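Local coordinates for UPF0255 protein frsA (Vibrio vulnificus, PDB 4I4C) that probably hydrolyses carboxylic esters to an alcohol and a carboxylate, as a serine esterase of the FrsA family, at residues Trp98-Gln110 and Ala124-Tyr137. Sequence-based numbering, arbitrary orientation.
Sequences WAYEWTRLGMEHQ and ALFSASLCYSIAGY
Trp98 and Ile134 tie one end of an antiparallel helix hairpin, and Gln110 and Tyr132 pair further along; it lies among the helices accompanying the alpha/beta-hydrolase domain, with 64-75 and 144-163 as neighbours. Its axes run 172° apart and come within 7.7 Å because small residues meet: Ala99 against Ala135, Gly106 against Ala128. Trp98 NE1 donates a hydrogen bond to Ile134 O at 2.8 Å, almost straight and in the indole plane. This carbonyl sits in the last turn of helix 121-136, where the indole adds to a weak backbone bond from Tyr137 N; Arg50 makes a cation-pi contact with Trp98 and hydrogen-bonds Tyr137 O through NE. The Trp102 indole takes Ile134 CG2 over its six-membered ring, 3.5 Å from the centroid. Thr103 has OG1 beside its own backbone N (chi1 -65°), placed to donate to Ala99 O at 2.8 Å, which Thr103 N reaches from the opposite face; OG1 also touches Ala135 CB, and CG2 meets Tyr132 CE1. Cys131 fits as a knob among Trp102, Leu105, Gly106 and His109. The His109 imidazole lies flat on Ser127 CB, 3.7 Å from its centroid, while Ser127 OG hydrogen-bonds Glu123 O. Gly106 CA makes an off-centre CH-pi contact with the Tyr132 ring, 3.7 Å from CE1, and the phenol donates to the extended Gln110 side chain: OH to OE1 is 2.7 Å, nearly along the amide C=O axis.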
# COMPACT_ATOMS: atom_id res chain seq x y z
N TRP A 98 3.53 -9.42 17.57
CA TRP A 98 2.72 -8.61 16.67
C TRP A 98 1.90 -9.48 15.71
O TRP A 98 0.67 -9.38 15.68
CB TRP A 98 3.60 -7.64 15.87
CG TRP A 98 2.84 -6.85 14.84
CD1 TRP A 98 2.48 -7.26 13.59
CD2 TRP A 98 2.38 -5.51 14.98
NE1 TRP A 98 1.81 -6.25 12.94
CE2 TRP A 98 1.73 -5.17 13.78
CE3 TRP A 98 2.45 -4.56 16.01
CZ2 TRP A 98 1.15 -3.92 13.57
CZ3 TRP A 98 1.87 -3.32 15.81
CH2 TRP A 98 1.23 -3.01 14.59
N ALA A 99 2.57 -10.35 14.97
CA ALA A 99 1.86 -11.27 14.07
C ALA A 99 0.84 -12.13 14.80
O ALA A 99 -0.26 -12.33 14.33
CB ALA A 99 2.83 -12.15 13.31
N TYR A 100 1.23 -12.66 15.96
CA TYR A 100 0.35 -13.54 16.73
C TYR A 100 -0.93 -12.82 17.14
O TYR A 100 -2.04 -13.34 16.96
CB TYR A 100 1.07 -14.03 17.98
CG TYR A 100 0.22 -14.94 18.85
CD1 TYR A 100 -0.55 -14.42 19.88
CD2 TYR A 100 0.19 -16.31 18.63
CE1 TYR A 100 -1.33 -15.25 20.68
CE2 TYR A 100 -0.58 -17.15 19.43
CZ TYR A 100 -1.34 -16.61 20.44
OH TYR A 100 -2.12 -17.43 21.23
N GLU A 101 -0.79 -11.62 17.69
CA GLU A 101 -1.95 -10.93 18.23
C GLU A 101 -2.87 -10.45 17.11
O GLU A 101 -4.09 -10.48 17.27
CB GLU A 101 -1.55 -9.78 19.16
CG GLU A 101 -0.80 -10.22 20.46
CD GLU A 101 -1.65 -11.06 21.42
OE1 GLU A 101 -2.86 -11.21 21.21
OE2 GLU A 101 -1.07 -11.56 22.41
N TRP A 102 -2.30 -10.03 15.98
CA TRP A 102 -3.15 -9.55 14.88
C TRP A 102 -3.84 -10.71 14.19
O TRP A 102 -4.98 -10.60 13.77
CB TRP A 102 -2.36 -8.69 13.87
CG TRP A 102 -2.20 -7.27 14.33
CD1 TRP A 102 -1.08 -6.71 14.91
CD2 TRP A 102 -3.18 -6.23 14.27
NE1 TRP A 102 -1.32 -5.38 15.20
CE2 TRP A 102 -2.60 -5.07 14.82
CE3 TRP A 102 -4.50 -6.18 13.80
CZ2 TRP A 102 -3.30 -3.85 14.92
CZ3 TRP A 102 -5.19 -4.97 13.89
CH2 TRP A 102 -4.59 -3.82 14.44
N THR A 103 -3.15 -11.84 14.11
CA THR A 103 -3.74 -13.03 13.50
C THR A 103 -4.90 -13.55 14.36
O THR A 103 -5.91 -14.02 13.83
CB THR A 103 -2.67 -14.12 13.25
OG1 THR A 103 -1.74 -13.63 12.28
CG2 THR A 103 -3.29 -15.40 12.74
N ARG A 104 -4.76 -13.43 15.68
CA ARG A 104 -5.84 -13.77 16.59
C ARG A 104 -7.12 -13.02 16.27
O ARG A 104 -8.20 -13.59 16.30
CB ARG A 104 -5.47 -13.42 18.03
CG ARG A 104 -4.66 -14.44 18.73
CD ARG A 104 -4.46 -13.99 20.17
NE ARG A 104 -5.29 -14.75 21.10
CZ ARG A 104 -5.19 -14.65 22.42
NH1 ARG A 104 -4.31 -13.82 22.96
NH2 ARG A 104 -5.97 -15.39 23.21
N LEU A 105 -7.00 -11.72 16.03
CA LEU A 105 -8.15 -10.90 15.66
C LEU A 105 -8.70 -11.34 14.31
O LEU A 105 -9.91 -11.48 14.15
CB LEU A 105 -7.81 -9.39 15.66
CG LEU A 105 -9.01 -8.46 15.42
CD1 LEU A 105 -10.13 -8.63 16.47
CD2 LEU A 105 -8.59 -6.99 15.32
N GLY A 106 -7.82 -11.59 13.34
CA GLY A 106 -8.26 -12.17 12.08
C GLY A 106 -9.09 -13.44 12.25
O GLY A 106 -10.14 -13.62 11.63
N MET A 107 -8.63 -14.34 13.11
CA MET A 107 -9.31 -15.62 13.27
C MET A 107 -10.67 -15.46 13.95
O MET A 107 -11.57 -16.27 13.73
CB MET A 107 -8.42 -16.62 13.99
CG MET A 107 -7.20 -17.02 13.17
SD MET A 107 -6.05 -18.06 14.13
CE MET A 107 -5.01 -18.72 12.82
N GLU A 108 -10.81 -14.40 14.74
CA GLU A 108 -12.05 -14.09 15.44
C GLU A 108 -13.11 -13.58 14.46
O GLU A 108 -14.31 -13.89 14.57
CB GLU A 108 -11.80 -13.05 16.53
CG GLU A 108 -12.99 -12.80 17.44
CD GLU A 108 -13.27 -13.97 18.39
OE1 GLU A 108 -12.46 -14.93 18.45
OE2 GLU A 108 -14.32 -13.94 19.06
N HIS A 109 -12.66 -12.76 13.51
CA HIS A 109 -13.52 -12.36 12.41
C HIS A 109 -13.88 -13.58 11.56
O HIS A 109 -15.03 -13.75 11.17
CB HIS A 109 -12.85 -11.30 11.54
CG HIS A 109 -12.87 -9.94 12.15
ND1 HIS A 109 -14.04 -9.27 12.42
CD2 HIS A 109 -11.87 -9.12 12.55
CE1 HIS A 109 -13.76 -8.10 12.96
NE2 HIS A 109 -12.45 -7.98 13.06
N GLN A 110 -12.89 -14.41 11.26
CA GLN A 110 -13.13 -15.58 10.42
C GLN A 110 -14.07 -16.58 11.12
O GLN A 110 -14.76 -17.35 10.45
CB GLN A 110 -11.81 -16.23 9.98
CG GLN A 110 -11.94 -17.14 8.76
CD GLN A 110 -10.62 -17.33 8.04
OE1 GLN A 110 -9.55 -16.99 8.55
NE2 GLN A 110 -10.69 -17.89 6.83
N ALA A 124 -17.20 -9.84 7.11
CA ALA A 124 -16.42 -10.31 8.24
C ALA A 124 -15.12 -10.88 7.70
O ALA A 124 -14.06 -10.77 8.32
CB ALA A 124 -17.20 -11.36 9.04
N LEU A 125 -15.19 -11.49 6.52
CA LEU A 125 -14.01 -12.10 5.94
C LEU A 125 -13.05 -11.02 5.42
O LEU A 125 -11.83 -11.18 5.54
CB LEU A 125 -14.36 -13.13 4.86
CG LEU A 125 -14.93 -14.47 5.36
CD1 LEU A 125 -15.64 -15.24 4.25
CD2 LEU A 125 -13.83 -15.32 5.97
N PHE A 126 -13.60 -9.94 4.85
CA PHE A 126 -12.79 -8.79 4.44
C PHE A 126 -12.10 -8.17 5.65
O PHE A 126 -10.92 -7.84 5.59
CB PHE A 126 -13.64 -7.74 3.70
CG PHE A 126 -13.89 -8.07 2.25
CD1 PHE A 126 -12.84 -8.41 1.41
CD2 PHE A 126 -15.18 -8.03 1.73
CE1 PHE A 126 -13.06 -8.72 0.08
CE2 PHE A 126 -15.41 -8.33 0.39
CZ PHE A 126 -14.35 -8.68 -0.43
N SER A 127 -12.83 -8.03 6.76
CA SER A 127 -12.21 -7.60 8.02
C SER A 127 -11.06 -8.51 8.43
O SER A 127 -10.03 -8.04 8.93
CB SER A 127 -13.24 -7.58 9.13
OG SER A 127 -14.18 -6.56 8.90
N ALA A 128 -11.25 -9.81 8.24
CA ALA A 128 -10.25 -10.80 8.63
C ALA A 128 -8.99 -10.65 7.78
O ALA A 128 -7.87 -10.69 8.30
CB ALA A 128 -10.82 -12.19 8.48
N SER A 129 -9.21 -10.48 6.47
CA SER A 129 -8.15 -10.28 5.50
C SER A 129 -7.27 -9.12 5.91
O SER A 129 -6.05 -9.21 5.85
CB SER A 129 -8.73 -9.95 4.12
OG SER A 129 -7.69 -9.94 3.17
N LEU A 130 -7.91 -8.04 6.33
CA LEU A 130 -7.20 -6.83 6.72
C LEU A 130 -6.37 -7.08 7.98
O LEU A 130 -5.23 -6.61 8.08
CB LEU A 130 -8.18 -5.70 6.97
CG LEU A 130 -7.52 -4.35 7.25
CD1 LEU A 130 -6.61 -3.99 6.09
CD2 LEU A 130 -8.60 -3.32 7.45
N CYS A 131 -6.95 -7.80 8.93
CA CYS A 131 -6.22 -8.11 10.17
C CYS A 131 -4.98 -8.94 9.88
O CYS A 131 -3.93 -8.69 10.45
CB CYS A 131 -7.11 -8.80 11.19
SG CYS A 131 -8.40 -7.73 11.81
N TYR A 132 -5.12 -9.91 8.98
CA TYR A 132 -4.00 -10.74 8.56
C TYR A 132 -2.91 -9.94 7.83
O TYR A 132 -1.72 -10.22 8.00
CB TYR A 132 -4.49 -11.86 7.63
CG TYR A 132 -5.36 -12.90 8.29
CD1 TYR A 132 -5.08 -13.34 9.58
CD2 TYR A 132 -6.47 -13.42 7.64
CE1 TYR A 132 -5.87 -14.28 10.20
CE2 TYR A 132 -7.28 -14.36 8.26
CZ TYR A 132 -6.97 -14.79 9.54
OH TYR A 132 -7.76 -15.74 10.17
N SER A 133 -3.33 -9.00 6.98
CA SER A 133 -2.40 -8.10 6.29
C SER A 133 -1.60 -7.26 7.29
O SER A 133 -0.37 -7.18 7.22
CB SER A 133 -3.14 -7.19 5.30
OG SER A 133 -2.25 -6.24 4.73
N ILE A 134 -2.30 -6.64 8.23
CA ILE A 134 -1.63 -5.92 9.32
C ILE A 134 -0.69 -6.82 10.14
O ILE A 134 0.41 -6.40 10.53
CB ILE A 134 -2.68 -5.26 10.23
CG1 ILE A 134 -3.42 -4.16 9.45
CG2 ILE A 134 -2.01 -4.71 11.48
CD1 ILE A 134 -4.74 -3.74 10.05
N ALA A 135 -1.13 -8.05 10.41
CA ALA A 135 -0.26 -9.03 11.08
C ALA A 135 1.09 -9.18 10.38
O ALA A 135 2.13 -9.34 11.03
CB ALA A 135 -0.97 -10.40 11.17
N GLY A 136 1.09 -9.12 9.05
CA GLY A 136 2.31 -9.29 8.30
C GLY A 136 3.07 -7.99 8.06
O GLY A 136 4.26 -7.98 7.72
N TYR A 137 2.37 -6.87 8.21
CA TYR A 137 2.98 -5.56 8.01
C TYR A 137 4.24 -5.46 8.85
O TYR A 137 4.22 -5.84 10.03
CB TYR A 137 1.98 -4.47 8.42
CG TYR A 137 2.52 -3.07 8.60
CD1 TYR A 137 2.61 -2.19 7.52
CD2 TYR A 137 2.89 -2.60 9.85
CE1 TYR A 137 3.09 -0.89 7.69
CE2 TYR A 137 3.36 -1.31 10.04
CZ TYR A 137 3.45 -0.45 8.96
OH TYR A 137 3.92 0.85 9.15